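Side-chain contacts in heterodimeric restriction endonuclease R.BspD6I small subunit (Bacillus sp., PDB 2P14), which serves as the catalytic subunit that pairs with a site-specific nickase to form a heterodimeric type IIS restriction endonuclease, and so probably cuts DNA: residues R27-L32 against I61-E66; Q95-K98 against E103-T106; T143-K146 against H151-P154. All coordinates share one frame; numbering follows the deposited sequence.

Contact 1 (R27-L32 against I61-E66)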
ATOM      1  N   ARG A  27       0.353 -10.846  -3.772  1.00 12.88           N
ATOM      2  CA  ARG A  27      -0.434 -12.065  -3.489  1.00 12.56           C
ATOM      3  C   ARG A  27      -1.721 -11.752  -2.718  1.00 13.49           C
ATOM      4  O   ARG A  27      -2.747 -12.365  -2.981  1.00 14.05           O
ATOM      5  CB  ARG A  27       0.390 -13.103  -2.717  1.00 13.88           C
ATOM      6  CG  ARG A  27       1.584 -13.664  -3.512  1.00 13.52           C
ATOM      7  CD  ARG A  27       1.890 -15.075  -3.053  1.00 17.69           C
ATOM      8  NE  ARG A  27       2.374 -15.083  -1.684  1.00 18.23           N
ATOM      9  CZ  ARG A  27       2.453 -16.168  -0.909  1.00 18.81           C
ATOM     10  NH1 ARG A  27       2.068 -17.377  -1.351  1.00 18.00           N
ATOM     11  NH2 ARG A  27       2.916 -16.056   0.309  1.00 16.90           N
ATOM     12  N   VAL A  28      -1.664 -10.810  -1.776  1.00 13.40           N
ATOM     13  CA  VAL A  28      -2.879 -10.424  -1.025  1.00 14.19           C
ATOM     14  C   VAL A  28      -3.949  -9.882  -1.971  1.00 13.90           C
ATOM     15  O   VAL A  28      -5.118 -10.331  -1.959  1.00 13.91           O
ATOM     16  CB  VAL A  28      -2.561  -9.369   0.054  1.00 14.10           C
ATOM     17  CG1 VAL A  28      -3.888  -8.854   0.690  1.00 14.23           C
ATOM     18  CG2 VAL A  28      -1.693  -9.942   1.109  1.00 14.16           C
ATOM     19  N   PHE A  29      -3.560  -8.913  -2.801  1.00 13.65           N
ATOM     20  CA  PHE A  29      -4.512  -8.298  -3.736  1.00 13.71           C
ATOM     21  C   PHE A  29      -5.007  -9.246  -4.837  1.00 15.14           C
ATOM     22  O   PHE A  29      -6.181  -9.239  -5.213  1.00 15.16           O
ATOM     23  CB  PHE A  29      -3.959  -7.004  -4.316  1.00 14.15           C
ATOM     24  CG  PHE A  29      -4.043  -5.875  -3.362  1.00 12.93           C
ATOM     25  CD1 PHE A  29      -5.228  -5.116  -3.268  1.00 13.58           C
ATOM     26  CD2 PHE A  29      -2.978  -5.578  -2.520  1.00 14.49           C
ATOM     27  CE1 PHE A  29      -5.332  -4.077  -2.349  1.00 14.89           C
ATOM     28  CE2 PHE A  29      -3.083  -4.537  -1.601  1.00 14.99           C
ATOM     29  CZ  PHE A  29      -4.264  -3.783  -1.532  1.00 14.36           C
ATOM     30  N   LYS A  30      -4.132 -10.129  -5.287  1.00 15.19           N
ATOM     31  CA  LYS A  30      -4.567 -11.147  -6.248  1.00 16.59           C
ATOM     32  C   LYS A  30      -5.627 -12.055  -5.603  1.00 16.28           C
ATOM     33  O   LYS A  30      -6.660 -12.374  -6.208  1.00 17.08           O
ATOM     34  CB  LYS A  30      -3.356 -11.968  -6.713  1.00 16.31           C
ATOM     35  CG  LYS A  30      -3.697 -13.034  -7.801  1.00 18.62           C
ATOM     36  CD  LYS A  30      -2.451 -13.769  -8.255  1.00 20.43           C
ATOM     37  CE  LYS A  30      -2.813 -14.873  -9.240  1.00 27.95           C
ATOM     38  NZ  LYS A  30      -3.262 -14.248 -10.514  1.00 32.53           N
ATOM     39  N   LYS A  31      -5.386 -12.457  -4.358  1.00 15.55           N
ATOM     40  CA  LYS A  31      -6.327 -13.359  -3.677  1.00 15.69           C
ATOM     41  C   LYS A  31      -7.649 -12.663  -3.319  1.00 15.97           C
ATOM     42  O   LYS A  31      -8.718 -13.296  -3.344  1.00 16.99           O
ATOM     43  CB  LYS A  31      -5.714 -13.983  -2.438  1.00 15.76           C
ATOM     44  CG  LYS A  31      -6.548 -15.155  -1.981  1.00 18.08           C
ATOM     45  CD  LYS A  31      -5.794 -16.143  -1.209  1.00 18.11           C
ATOM     46  CE  LYS A  31      -6.675 -17.325  -0.856  1.00 19.56           C
ATOM     47  NZ  LYS A  31      -5.848 -18.391  -0.304  1.00 21.69           N
ATOM     48  N   LEU A  32      -7.594 -11.382  -2.982  1.00 15.96           N
ATOM     49  CA  LEU A  32      -8.850 -10.668  -2.693  1.00 15.52           C
ATOM     50  C   LEU A  32      -9.745 -10.650  -3.914  1.00 16.19           C
ATOM     51  O   LEU A  32     -10.989 -10.704  -3.798  1.00 16.98           O
ATOM     52  CB  LEU A  32      -8.554  -9.245  -2.227  1.00 15.34           C
ATOM     53  CG  LEU A  32      -8.018  -9.078  -0.807  1.00 15.18           C
ATOM     54  CD1 LEU A  32      -7.593  -7.650  -0.580  1.00 15.71           C
ATOM     55  CD2 LEU A  32      -9.025  -9.532   0.252  1.00 15.52           C
ATOM     56  N   ILE A  61       2.903  -1.875  -7.474  1.00 12.14           N
ATOM     57  CA  ILE A  61       1.723  -2.667  -7.843  1.00 12.24           C
ATOM     58  C   ILE A  61       0.614  -1.684  -8.153  1.00 12.52           C
ATOM     59  O   ILE A  61       0.469  -0.683  -7.457  1.00 12.62           O
ATOM     60  CB  ILE A  61       1.227  -3.600  -6.700  1.00 12.68           C
ATOM     61  CG1 ILE A  61       2.367  -4.479  -6.186  1.00 12.68           C
ATOM     62  CG2 ILE A  61       0.067  -4.492  -7.159  1.00 14.52           C
ATOM     63  CD1 ILE A  61       2.153  -4.927  -4.730  1.00 12.09           C
ATOM     64  N   LEU A  62      -0.130  -1.965  -9.215  1.00 10.81           N
ATOM     65  CA  LEU A  62      -1.353  -1.196  -9.491  1.00 11.06           C
ATOM     66  C   LEU A  62      -2.509  -2.174  -9.487  1.00 11.91           C
ATOM     67  O   LEU A  62      -2.433  -3.220 -10.132  1.00 12.62           O
ATOM     68  CB  LEU A  62      -1.295  -0.513 -10.865  1.00 11.54           C
ATOM     69  CG  LEU A  62      -2.577   0.146 -11.362  1.00 12.10           C
ATOM     70  CD1 LEU A  62      -2.934   1.387 -10.479  1.00 12.66           C
ATOM     71  CD2 LEU A  62      -2.385   0.509 -12.859  1.00 12.32           C
ATOM     72  N   VAL A  63      -3.580  -1.835  -8.751  1.00 12.68           N
ATOM     73  CA  VAL A  63      -4.827  -2.607  -8.879  1.00 12.48           C
ATOM     74  C   VAL A  63      -5.936  -1.641  -9.348  1.00 12.80           C
ATOM     75  O   VAL A  63      -6.167  -0.584  -8.733  1.00 12.94           O
ATOM     76  CB  VAL A  63      -5.209  -3.347  -7.568  1.00 13.18           C
ATOM     77  CG1 VAL A  63      -5.524  -2.381  -6.474  1.00 14.40           C
ATOM     78  CG2 VAL A  63      -6.379  -4.313  -7.773  1.00 13.64           C
ATOM     79  N   GLU A  64      -6.561  -1.990 -10.477  1.00 13.12           N
ATOM     80  CA  GLU A  64      -7.633  -1.160 -11.004  1.00 13.19           C
ATOM     81  C   GLU A  64      -8.956  -1.850 -10.771  1.00 13.87           C
ATOM     82  O   GLU A  64      -9.185  -2.939 -11.252  1.00 14.90           O
ATOM     83  CB  GLU A  64      -7.419  -0.899 -12.495  1.00 13.91           C
ATOM     84  CG  GLU A  64      -6.179  -0.070 -12.732  1.00 14.41           C
ATOM     85  CD  GLU A  64      -5.971   0.312 -14.194  1.00 16.47           C
ATOM     86  OE1 GLU A  64      -6.229  -0.558 -15.081  1.00 19.86           O
ATOM     87  OE2 GLU A  64      -5.522   1.445 -14.431  1.00 17.66           O
ATOM     88  N   TYR A  65      -9.820  -1.220  -9.985  1.00 14.26           N
ATOM     89  CA  TYR A  65     -11.161  -1.735  -9.781  1.00 14.63           C
ATOM     90  C   TYR A  65     -12.099  -0.928 -10.662  1.00 15.99           C
ATOM     91  O   TYR A  65     -11.699   0.028 -11.321  1.00 15.96           O
ATOM     92  CB  TYR A  65     -11.566  -1.566  -8.338  1.00 13.62           C
ATOM     93  CG  TYR A  65     -10.700  -2.345  -7.382  1.00 12.07           C
ATOM     94  CD1 TYR A  65     -10.783  -3.752  -7.321  1.00 12.38           C
ATOM     95  CD2 TYR A  65      -9.807  -1.685  -6.530  1.00 13.70           C
ATOM     96  CE1 TYR A  65      -9.996  -4.485  -6.444  1.00 13.94           C
ATOM     97  CE2 TYR A  65      -9.009  -2.407  -5.634  1.00 14.74           C
ATOM     98  CZ  TYR A  65      -9.098  -3.816  -5.598  1.00 13.25           C
ATOM     99  OH  TYR A  65      -8.303  -4.509  -4.693  1.00 13.84           O
ATOM    100  N   GLU A  66     -13.376  -1.279 -10.626  1.00 17.12           N
ATOM    101  CA  GLU A  66     -14.322  -0.592 -11.478  1.00 19.10           C
ATOM    102  C   GLU A  66     -14.353   0.931 -11.299  1.00 18.61           C
ATOM    103  O   GLU A  66     -14.311   1.668 -12.288  1.00 19.82           O
ATOM    104  CB  GLU A  66     -15.700  -1.181 -11.196  1.00 19.56           C
ATOM    105  CG  GLU A  66     -16.765  -0.734 -12.135  1.00 23.20           C
ATOM    106  CD  GLU A  66     -17.831  -1.754 -12.162  1.00 29.14           C
ATOM    107  OE1 GLU A  66     -17.574  -2.823 -12.793  1.00 30.76           O
ATOM    108  OE2 GLU A  66     -18.884  -1.493 -11.517  1.00 30.49           O
TER
HETATM  109  O   HOH W   1      -8.084  -7.149  -5.242  1.00 14.85           O

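Contact 2 (Q95-K98 against E103-T106)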
ATOM      1  N   GLN A  95       0.781  11.207  -8.777  1.00 14.69           N
ATOM      2  CA  GLN A  95       0.529  12.387  -9.618  1.00 16.74           C
ATOM      3  C   GLN A  95       0.411  11.963 -11.066  1.00 16.50           C
ATOM      4  O   GLN A  95      -0.509  12.359 -11.791  1.00 17.68           O
ATOM      5  CB  GLN A  95       1.679  13.389  -9.487  1.00 16.46           C
ATOM      6  CG  GLN A  95       1.694  14.188  -8.215  1.00 20.12           C
ATOM      7  CD  GLN A  95       2.917  15.097  -8.120  1.00 21.10           C
ATOM      8  OE1 GLN A  95       3.964  14.836  -8.729  1.00 25.98           O
ATOM      9  NE2 GLN A  95       2.797  16.148  -7.323  1.00 26.18           N
ATOM     10  N   GLU A  96       1.346  11.128 -11.495  1.00 14.80           N
ATOM     11  CA  GLU A  96       1.334  10.661 -12.874  1.00 16.01           C
ATOM     12  C   GLU A  96       0.070   9.890 -13.214  1.00 15.79           C
ATOM     13  O   GLU A  96      -0.558  10.101 -14.257  1.00 16.12           O
ATOM     14  CB  GLU A  96       2.585   9.828 -13.139  1.00 16.73           C
ATOM     15  CG  GLU A  96       3.819  10.714 -13.238  1.00 21.98           C
ATOM     16  CD  GLU A  96       3.850  11.569 -14.510  1.00 28.89           C
ATOM     17  OE1 GLU A  96       3.271  11.154 -15.539  1.00 31.01           O
ATOM     18  OE2 GLU A  96       4.483  12.653 -14.475  1.00 34.96           O
ATOM     19  N   TYR A  97      -0.309   8.966 -12.329  1.00 15.03           N
ATOM     20  CA  TYR A  97      -1.497   8.178 -12.595  1.00 14.61           C
ATOM     21  C   TYR A  97      -2.726   9.075 -12.633  1.00 14.65           C
ATOM     22  O   TYR A  97      -3.640   8.851 -13.452  1.00 15.47           O
ATOM     23  CB  TYR A  97      -1.682   7.086 -11.523  1.00 14.00           C
ATOM     24  CG  TYR A  97      -2.802   6.135 -11.871  1.00 14.75           C
ATOM     25  CD1 TYR A  97      -2.583   5.044 -12.712  1.00 15.23           C
ATOM     26  CD2 TYR A  97      -4.105   6.360 -11.397  1.00 16.21           C
ATOM     27  CE1 TYR A  97      -3.615   4.172 -13.050  1.00 13.49           C
ATOM     28  CE2 TYR A  97      -5.141   5.520 -11.715  1.00 13.32           C
ATOM     29  CZ  TYR A  97      -4.907   4.421 -12.545  1.00 13.52           C
ATOM     30  OH  TYR A  97      -5.937   3.569 -12.880  1.00 14.29           O
ATOM     31  N   LYS A  98      -2.781  10.039 -11.714  1.00 15.26           N
ATOM     32  CA  LYS A  98      -3.971  10.914 -11.602  1.00 16.44           C
ATOM     33  C   LYS A  98      -4.169  11.782 -12.844  1.00 17.07           C
ATOM     34  O   LYS A  98      -5.269  12.294 -13.059  1.00 16.56           O
ATOM     35  CB  LYS A  98      -3.910  11.767 -10.346  1.00 16.94           C
ATOM     36  CG  LYS A  98      -4.067  10.994  -9.046  1.00 20.96           C
ATOM     37  CD  LYS A  98      -5.435  10.396  -8.881  1.00 23.59           C
ATOM     38  CE  LYS A  98      -6.542  11.444  -8.685  1.00 24.91           C
ATOM     39  NZ  LYS A  98      -6.545  12.106  -7.350  1.00 24.29           N
ATOM     40  N   GLU A 103     -10.278   8.095 -10.331  1.00 14.89           N
ATOM     41  CA  GLU A 103     -10.161   8.148  -8.873  1.00 14.18           C
ATOM     42  C   GLU A 103      -9.091   7.123  -8.417  1.00 12.67           C
ATOM     43  O   GLU A 103      -9.192   5.937  -8.764  1.00 13.67           O
ATOM     44  CB  GLU A 103     -11.518   7.890  -8.213  1.00 14.42           C
ATOM     45  CG  GLU A 103     -11.476   8.086  -6.712  1.00 15.32           C
ATOM     46  CD  GLU A 103     -12.785   7.759  -5.992  1.00 17.10           C
ATOM     47  OE1 GLU A 103     -13.726   7.309  -6.673  1.00 20.44           O
ATOM     48  OE2 GLU A 103     -12.837   7.910  -4.733  1.00 18.66           O
ATOM     49  N   ALA A 104      -8.121   7.582  -7.614  1.00 12.15           N
ATOM     50  CA  ALA A 104      -6.999   6.701  -7.222  1.00 11.83           C
ATOM     51  C   ALA A 104      -6.417   7.128  -5.881  1.00 12.11           C
ATOM     52  O   ALA A 104      -6.411   8.330  -5.542  1.00 13.75           O
ATOM     53  CB  ALA A 104      -5.900   6.698  -8.304  1.00 13.59           C
ATOM     54  N   TYR A 105      -5.941   6.115  -5.138  1.00 12.01           N
ATOM     55  CA  TYR A 105      -5.317   6.272  -3.832  1.00 11.79           C
ATOM     56  C   TYR A 105      -4.019   5.507  -3.894  1.00 11.57           C
ATOM     57  O   TYR A 105      -3.954   4.461  -4.565  1.00 12.83           O
ATOM     58  CB  TYR A 105      -6.231   5.667  -2.724  1.00 12.87           C
ATOM     59  CG  TYR A 105      -7.556   6.367  -2.749  1.00 13.41           C
ATOM     60  CD1 TYR A 105      -7.729   7.585  -2.074  1.00 14.02           C
ATOM     61  CD2 TYR A 105      -8.596   5.868  -3.494  1.00 12.83           C
ATOM     62  CE1 TYR A 105      -8.901   8.283  -2.151  1.00 17.08           C
ATOM     63  CE2 TYR A 105      -9.802   6.573  -3.580  1.00 13.00           C
ATOM     64  CZ  TYR A 105      -9.926   7.778  -2.890  1.00 14.74           C
ATOM     65  OH  TYR A 105     -11.086   8.549  -2.963  1.00 16.59           O
ATOM     66  N   THR A 106      -3.026   5.975  -3.157  1.00 11.34           N
ATOM     67  CA  THR A 106      -1.859   5.129  -2.898  1.00 10.76           C
ATOM     68  C   THR A 106      -1.966   4.511  -1.529  1.00 11.77           C
ATOM     69  O   THR A 106      -2.283   5.207  -0.560  1.00 12.45           O
ATOM     70  CB  THR A 106      -0.573   5.931  -2.992  1.00 10.82           C
ATOM     71  OG1 THR A 106      -0.356   6.256  -4.374  1.00 13.23           O
ATOM     72  CG2 THR A 106       0.607   5.112  -2.489  1.00 12.69           C
TER
HETATM   73  O   HOH W   2      -8.087  10.316  -6.114  1.00 18.43           O

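Contact 3 (T143-K146 against H151-P154)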
ATOM      1  N   THR A 143      -7.864  -9.221   7.464  1.00 23.47           N
ATOM      2  CA  THR A 143      -8.565 -10.206   8.305  1.00 25.59           C
ATOM      3  C   THR A 143      -9.965  -9.727   8.656  1.00 26.59           C
ATOM      4  O   THR A 143     -10.916 -10.532   8.708  1.00 27.04           O
ATOM      5  CB  THR A 143      -7.788 -10.545   9.595  1.00 26.38           C
ATOM      6  OG1 THR A 143      -6.444 -10.894   9.263  1.00 27.09           O
ATOM      7  CG2 THR A 143      -8.449 -11.746  10.324  1.00 27.51           C
ATOM      8  N   GLN A 144     -10.105  -8.426   8.892  1.00 27.11           N
ATOM      9  CA  GLN A 144     -11.417  -7.854   9.154  1.00 27.92           C
ATOM     10  C   GLN A 144     -12.288  -8.002   7.907  1.00 26.95           C
ATOM     11  O   GLN A 144     -13.458  -8.395   8.005  1.00 27.00           O
ATOM     12  CB  GLN A 144     -11.307  -6.388   9.575  1.00 27.98           C
ATOM     13  CG  GLN A 144     -10.727  -6.177  10.975  1.00 30.23           C
ATOM     14  CD  GLN A 144     -10.416  -4.699  11.253  1.00 30.31           C
ATOM     15  OE1 GLN A 144     -10.903  -3.793  10.551  1.00 34.23           O
ATOM     16  NE2 GLN A 144      -9.607  -4.453  12.276  1.00 34.57           N
ATOM     17  N   LEU A 145     -11.709  -7.725   6.740  1.00 25.63           N
ATOM     18  CA  LEU A 145     -12.409  -7.890   5.456  1.00 25.08           C
ATOM     19  C   LEU A 145     -12.847  -9.327   5.140  1.00 23.83           C
ATOM     20  O   LEU A 145     -13.979  -9.558   4.697  1.00 23.48           O
ATOM     21  CB  LEU A 145     -11.534  -7.393   4.301  1.00 25.55           C
ATOM     22  CG  LEU A 145     -11.857  -6.092   3.548  1.00 27.84           C
ATOM     23  CD1 LEU A 145     -12.917  -5.212   4.233  1.00 28.21           C
ATOM     24  CD2 LEU A 145     -10.581  -5.331   3.231  1.00 24.80           C
ATOM     25  N   LYS A 146     -11.960 -10.291   5.398  1.00 22.81           N
ATOM     26  CA  LYS A 146     -12.142 -11.639   4.852  1.00 21.36           C
ATOM     27  C   LYS A 146     -12.353 -12.769   5.860  1.00 21.22           C
ATOM     28  O   LYS A 146     -12.814 -13.864   5.469  1.00 21.04           O
ATOM     29  CB  LYS A 146     -10.975 -11.993   3.921  1.00 21.17           C
ATOM     30  CG  LYS A 146     -10.955 -11.235   2.584  1.00 20.24           C
ATOM     31  CD  LYS A 146     -12.276 -11.325   1.811  1.00 18.44           C
ATOM     32  CE  LYS A 146     -12.624 -12.780   1.510  1.00 19.65           C
ATOM     33  NZ  LYS A 146     -13.697 -12.847   0.486  1.00 22.49           N
ATOM     34  N   HIS A 151     -17.856 -11.614   1.031  1.00 23.31           N
ATOM     35  CA  HIS A 151     -17.392 -11.375  -0.340  1.00 22.08           C
ATOM     36  C   HIS A 151     -16.579 -10.103  -0.313  1.00 20.23           C
ATOM     37  O   HIS A 151     -16.920  -9.160   0.412  1.00 20.73           O
ATOM     38  CB  HIS A 151     -18.581 -11.197  -1.303  1.00 22.79           C
ATOM     39  CG  HIS A 151     -18.186 -10.836  -2.703  1.00 25.41           C
ATOM     40  ND1 HIS A 151     -18.367  -9.573  -3.227  1.00 28.63           N
ATOM     41  CD2 HIS A 151     -17.591 -11.568  -3.676  1.00 27.89           C
ATOM     42  CE1 HIS A 151     -17.905  -9.546  -4.467  1.00 26.47           C
ATOM     43  NE2 HIS A 151     -17.425 -10.746  -4.763  1.00 28.39           N
ATOM     44  N   PHE A 152     -15.493 -10.068  -1.079  1.00 18.20           N
ATOM     45  CA  PHE A 152     -14.725  -8.859  -1.151  1.00 16.39           C
ATOM     46  C   PHE A 152     -15.384  -7.830  -2.054  1.00 15.89           C
ATOM     47  O   PHE A 152     -15.514  -8.046  -3.269  1.00 16.28           O
ATOM     48  CB  PHE A 152     -13.282  -9.141  -1.592  1.00 16.10           C
ATOM     49  CG  PHE A 152     -12.469  -7.890  -1.790  1.00 16.10           C
ATOM     50  CD1 PHE A 152     -12.321  -6.985  -0.747  1.00 16.60           C
ATOM     51  CD2 PHE A 152     -11.907  -7.608  -3.027  1.00 17.31           C
ATOM     52  CE1 PHE A 152     -11.591  -5.800  -0.946  1.00 17.55           C
ATOM     53  CE2 PHE A 152     -11.189  -6.460  -3.222  1.00 16.37           C
ATOM     54  CZ  PHE A 152     -11.020  -5.565  -2.176  1.00 15.87           C
ATOM     55  N   ASN A 153     -15.786  -6.708  -1.452  1.00 14.00           N
ATOM     56  CA  ASN A 153     -16.326  -5.605  -2.207  1.00 13.37           C
ATOM     57  C   ASN A 153     -15.290  -4.468  -2.289  1.00 13.25           C
ATOM     58  O   ASN A 153     -15.061  -3.787  -1.295  1.00 13.56           O
ATOM     59  CB  ASN A 153     -17.602  -5.105  -1.525  1.00 12.50           C
ATOM     60  CG  ASN A 153     -18.263  -3.960  -2.269  1.00 13.43           C
ATOM     61  OD1 ASN A 153     -17.795  -3.492  -3.288  1.00 13.20           O
ATOM     62  ND2 ASN A 153     -19.421  -3.521  -1.753  1.00 14.47           N
ATOM     63  N   PRO A 154     -14.676  -4.255  -3.466  1.00 13.16           N
ATOM     64  CA  PRO A 154     -13.678  -3.177  -3.588  1.00 13.64           C
ATOM     65  C   PRO A 154     -14.224  -1.817  -3.118  1.00 13.15           C
ATOM     66  O   PRO A 154     -13.464  -1.004  -2.587  1.00 14.37           O
ATOM     67  CB  PRO A 154     -13.392  -3.135  -5.092  1.00 13.33           C
ATOM     68  CG  PRO A 154     -13.682  -4.557  -5.566  1.00 13.20           C
ATOM     69  CD  PRO A 154     -14.901  -4.944  -4.749  1.00 13.51           C
TER
HETATM   70  O   HOH W   3     -14.623  -8.414   2.589  1.00 32.90           O

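Contact 1 (R27-L32 against I61-E66)
The phenolic oxygen of Tyr65 donates a hydrogen bond to a water and lies against the edge of the Phe29 ring. Tyr65 OH is 2.7 Å from the water, and the water in turn donates to Phe29 O at 2.8 Å, so the hydroxyl reaches the helix backbone through one solvent molecule. The same oxygen lies close to the plane of the Phe29 ring, 3.4 Å from Phe29 CD1 and 3.8 Å from Phe29 CE1; the two side chains cross at about a right angle. In the PDDEXK nuclease fold, to whose clan this family belongs, helices pack against a central mixed sheet. Here helix 17-32 puts Phe29 onto strand 61-64 and its neighbour, strand 69-75, where the side chain also touches Ile72. With CG set beside the backbone N (chi1 -77°), the ring extends from the helix toward the sheet. Phe29 CD1 also lies 4.2 Å from Val63 CG1, which approaches the ring obliquely. All three touching residues are buried, and on the Tyr65 side the phenol ring meets Phe68 with the planes inclined by about 30°.

Contact 2 (Q95-K98 against E103-T106)
Tyr97 overlaps the methyl group of Ala104 with its CD2-CE2 bond, Tyr97 CD2 being 3.6 Å and Tyr97 CE2 3.7 Å from Ala104 CB. The contact closes the second half of a beta-alpha-beta crossover: strand 69-75 leads into helix 80-98, whose last turn carries Tyr97 and Lys98, and a short loop then returns the chain to strand 104-110, parallel to the first strand and next to it in the sheet. With its CG anti to the backbone N (chi1 -172°), Tyr97 extends from the helix toward the strand, and the methyl group meets the ring obliquely. Tyr97 OH is hydrogen-bonded to both Glu64 OE2 and Ser69 OG, which ties this apolar overlap to two neighbouring strands. Lys98 approaches the same methyl group with the middle of its chain, Lys98 CD being 3.8 Å from Ala104 CB. Successive bends at chi2, chi3 and chi4 curl the lysine round, bringing its ammonium group near the strand backbone. There a water accepts a bond from Lys98 NZ at 2.7 Å and donates one to Ala104 O, also at 2.7 Å; a further bond, to Ser127 O, helps fix the lysine end. The CB of Tyr105 points away from the helix, and its side chain touches Lys158 and Ile162 of helix 154-165. Glu103 OE1 forms a salt bridge with Lys158, while Glu103 OE2, which lies in the plane of the Tyr105 ring at its edge, accepts from Tyr105 OH at 2.6 Å with its anti lone pair.

Contact 3 (T143-K146 against H151-P154)
Lys146 and Phe152 run across each other at about a right angle, the lysine chain passing the root of the aromatic side chain while the ring goes on to Leu145. Lys146 CD lies 4.2 Å from Phe152 CB, an aliphatic touch, and farther out the ammonium group comes to the backbone, with Lys146 NZ 3.7 Å from Phe152 N and 4.1 Å from His151 C. Neither of these is a polar bond; the hydrogen bond of Lys146 NZ goes to Glu150 O, just before His151. Bends at chi2 (-53°) and chi3 (-59°) fold the chain toward the loop, and that bond holds its end beside the peptide that follows. The CB of His151 points away from the helix, and His151 NE2 is 6.8 Å from Lys146 NZ.

The Phe152 ring meets the other side chain of the helix end: Leu145 CD2 approaches Phe152 CE1 obliquely at 4.3 Å. One face of the ring is taken up within the loop itself, where Pro154 N sits over the ring centre, 4.0 Å above the plane, so the backbone two residues on lies over this face, just before the next helix begins. Asn153 occupies the N-cap position there, its OD1 accepting from Asn155 N, and Phe152 O is hydrogen-bonded to Ser34 OG.

The segments lie at the junction of helix 135-146 and the loop that leads into helix 154-165. Leu145 reaches Lys156 and Ile160 of that second helix, and Phe152 reaches its Leu157; Leu32, at the end of helix 17-32, touches both Lys146 and Phe152, while Tyr65 also touches Phe152.

The three contacts follow one another along the chain, each closing before the next opens. Contacts 1 and 2 reach the same five-stranded mixed sheet, through strands 61-64 and 104-110; their centres are about 15 Å apart, and they meet where Glu64 and Leu62 reach Tyr97. Both belong to the part of the chain related to AlwI endonucleases. Contact 3 lies between helix 135-146 and the following loop, its centre about 12 Å from that of contact 1, which it joins by packing around Leu32 and Tyr65. Contacts 2 and 3 do not touch: their centres are about 23 Å apart and their nearest atoms about 8 Å. Contact 1, touching both others, lies between the sheet and the connection from helix 135-146 to helix 154-165.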